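Local structure of nicotinate-nucleotide--dimethylbenzimidazole phosphoribosyltransferase (Thermus thermophilus HB8, 1WX1) at residues R46-V51 with A95-D100. The protein probably catalyses the transfer of phosphoribose from nicotinate mononucleotide to 5,6-dimethylbenzimidazole, giving alpha-ribazole 5'-phosphate for cobalamin biosynthesis. Sequence-based numbering, arbitrary orientation.
Sequences RGAVVV and AVYVLD
Val-49 and Tyr-97 join two neighbouring parallel strands, Tyr-97 N donating to Val-49 O at 3.0 Å. Four further bonds, from Ala-95 N to Gly-47 O through Leu-99 N to Val-51 O, complete the ladder, and a 20° angle between the strand axes records their twist.

On one face, Tyr-97 has CG beside its own backbone N (chi1 -61°), and the ring lies along the neighbouring strand: CE1 meets Ala-48 CB at 3.9 Å, with the methyl at the ring edge. Val-50 CG2 lies 4.2 Å from Tyr-97 CB. Helix 133-152 packs here, and Tyr-97 OH is hydrogen-bonded to Glu-153 OE1. On the other face Val-49 and Val-96 run side by side, Val-49 CG1 to Val-96 CG2 4.0 Å. The chi1 of 60° sets Val-49 CG1 between its backbone N and carbonyl carbon, 3.5 Å from Ala-95 O. Helix 70-79 covers this face farther along, at Val-51 and Val-98.

Arg-46 lays one guanidinium face over Ala-95, whose N stands 3.5 Å above the plane; NH1 forms a salt bridge with Asp-93.

The chemistry thus divides: backbone bonds fix the register and mostly apolar side chains pack on both faces, while charged side chains sit at both ends, Arg-46 with Asp-93 and Asp-100 with Lys-117. Val-51 approaches Glu-304, the predicted proton acceptor, consistent with an active site at the C-terminal ends of the parallel strands.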
loop_
_atom_site.group_PDB
_atom_site.type_symbol
_atom_site.label_atom_id
_atom_site.label_comp_id
_atom_site.label_asym_id
_atom_site.label_seq_id
_atom_site.Cartn_x
_atom_site.Cartn_y
_atom_site.Cartn_z
ATOM N N ARG A 46 7.415 -11.976 -10.424
ATOM C CA ARG A 46 8.674 -11.475 -9.893
ATOM C C ARG A 46 8.934 -10.040 -10.332
ATOM O O ARG A 46 8.741 -9.693 -11.494
ATOM C CB ARG A 46 9.818 -12.356 -10.395
ATOM C CG ARG A 46 11.200 -11.933 -9.930
ATOM C CD ARG A 46 11.396 -12.257 -8.468
ATOM N NE ARG A 46 12.807 -12.224 -8.090
ATOM C CZ ARG A 46 13.236 -12.319 -6.836
ATOM N NH1 ARG A 46 12.361 -12.451 -5.850
ATOM N NH2 ARG A 46 14.534 -12.275 -6.567
ATOM N N GLY A 47 9.383 -9.209 -9.403
ATOM C CA GLY A 47 9.687 -7.837 -9.755
ATOM C C GLY A 47 11.177 -7.630 -9.565
ATOM O O GLY A 47 11.869 -8.525 -9.072
ATOM N N ALA A 48 11.683 -6.477 -9.981
ATOM C CA ALA A 48 13.092 -6.164 -9.791
ATOM C C ALA A 48 13.282 -4.665 -9.604
ATOM O O ALA A 48 12.515 -3.859 -10.131
ATOM C CB ALA A 48 13.932 -6.653 -10.991
ATOM N N VAL A 49 14.285 -4.303 -8.813
ATOM C CA VAL A 49 14.622 -2.905 -8.604
ATOM C C VAL A 49 16.123 -2.793 -8.840
ATOM O O VAL A 49 16.903 -3.625 -8.363
ATOM C CB VAL A 49 14.275 -2.405 -7.160
ATOM C CG1 VAL A 49 15.044 -3.203 -6.104
ATOM C CG2 VAL A 49 14.622 -0.918 -7.029
ATOM N N VAL A 50 16.519 -1.801 -9.630
ATOM C CA VAL A 50 17.927 -1.564 -9.891
ATOM C C VAL A 50 18.248 -0.268 -9.167
ATOM O O VAL A 50 17.691 0.787 -9.483
ATOM C CB VAL A 50 18.225 -1.401 -11.394
ATOM C CG1 VAL A 50 19.708 -1.070 -11.594
ATOM C CG2 VAL A 50 17.870 -2.690 -12.135
ATOM N N VAL A 51 19.121 -0.363 -8.176
ATOM C CA VAL A 51 19.515 0.796 -7.390
ATOM C C VAL A 51 20.811 1.355 -7.959
ATOM O O VAL A 51 21.854 0.710 -7.878
ATOM C CB VAL A 51 19.737 0.407 -5.911
ATOM C CG1 VAL A 51 20.038 1.654 -5.077
ATOM C CG2 VAL A 51 18.511 -0.327 -5.379
ATOM N N ALA A 95 13.662 -8.751 -6.907
ATOM C CA ALA A 95 15.106 -8.940 -6.954
ATOM C C ALA A 95 15.775 -7.578 -6.788
ATOM O O ALA A 95 15.246 -6.561 -7.236
ATOM C CB ALA A 95 15.510 -9.562 -8.297
ATOM N N VAL A 96 16.933 -7.554 -6.139
ATOM C CA VAL A 96 17.650 -6.304 -5.941
ATOM C C VAL A 96 18.975 -6.325 -6.686
ATOM O O VAL A 96 19.780 -7.236 -6.511
ATOM C CB VAL A 96 17.941 -6.033 -4.441
ATOM C CG1 VAL A 96 18.773 -4.760 -4.294
ATOM C CG2 VAL A 96 16.634 -5.891 -3.666
ATOM N N TYR A 97 19.185 -5.332 -7.540
ATOM C CA TYR A 97 20.437 -5.213 -8.281
ATOM C C TYR A 97 21.013 -3.852 -7.948
ATOM O O TYR A 97 20.267 -2.884 -7.790
ATOM C CB TYR A 97 20.211 -5.291 -9.794
ATOM C CG TYR A 97 19.599 -6.583 -10.275
ATOM C CD1 TYR A 97 18.215 -6.751 -10.306
ATOM C CD2 TYR A 97 20.404 -7.640 -10.696
ATOM C CE1 TYR A 97 17.645 -7.943 -10.747
ATOM C CE2 TYR A 97 19.846 -8.838 -11.139
ATOM C CZ TYR A 97 18.467 -8.980 -11.162
ATOM O OH TYR A 97 17.915 -10.158 -11.594
ATOM N N VAL A 98 22.335 -3.772 -7.837
ATOM C CA VAL A 98 22.995 -2.508 -7.537
ATOM C C VAL A 98 23.902 -2.146 -8.709
ATOM O O VAL A 98 24.580 -3.004 -9.268
ATOM C CB VAL A 98 23.849 -2.605 -6.248
ATOM C CG1 VAL A 98 24.478 -1.249 -5.936
ATOM C CG2 VAL A 98 22.975 -3.050 -5.079
ATOM N N LEU A 99 23.895 -0.873 -9.083
ATOM C CA LEU A 99 24.709 -0.399 -10.188
ATOM C C LEU A 99 25.579 0.763 -9.731
ATOM O O LEU A 99 25.070 1.788 -9.277
ATOM C CB LEU A 99 23.812 0.059 -11.343
ATOM C CG LEU A 99 24.464 0.875 -12.466
ATOM C CD1 LEU A 99 25.421 -0.006 -13.256
ATOM C CD2 LEU A 99 23.382 1.438 -13.394
ATOM N N ASP A 100 26.891 0.594 -9.828
ATOM C CA ASP A 100 27.813 1.663 -9.462
ATOM C C ASP A 100 28.199 2.392 -10.742
ATOM O O ASP A 100 28.884 1.828 -11.592
ATOM C CB ASP A 100 29.085 1.107 -8.807
ATOM C CG ASP A 100 30.180 2.173 -8.647
ATOM O OD1 ASP A 100 31.357 1.802 -8.453
ATOM O OD2 ASP A 100 29.865 3.383 -8.711
#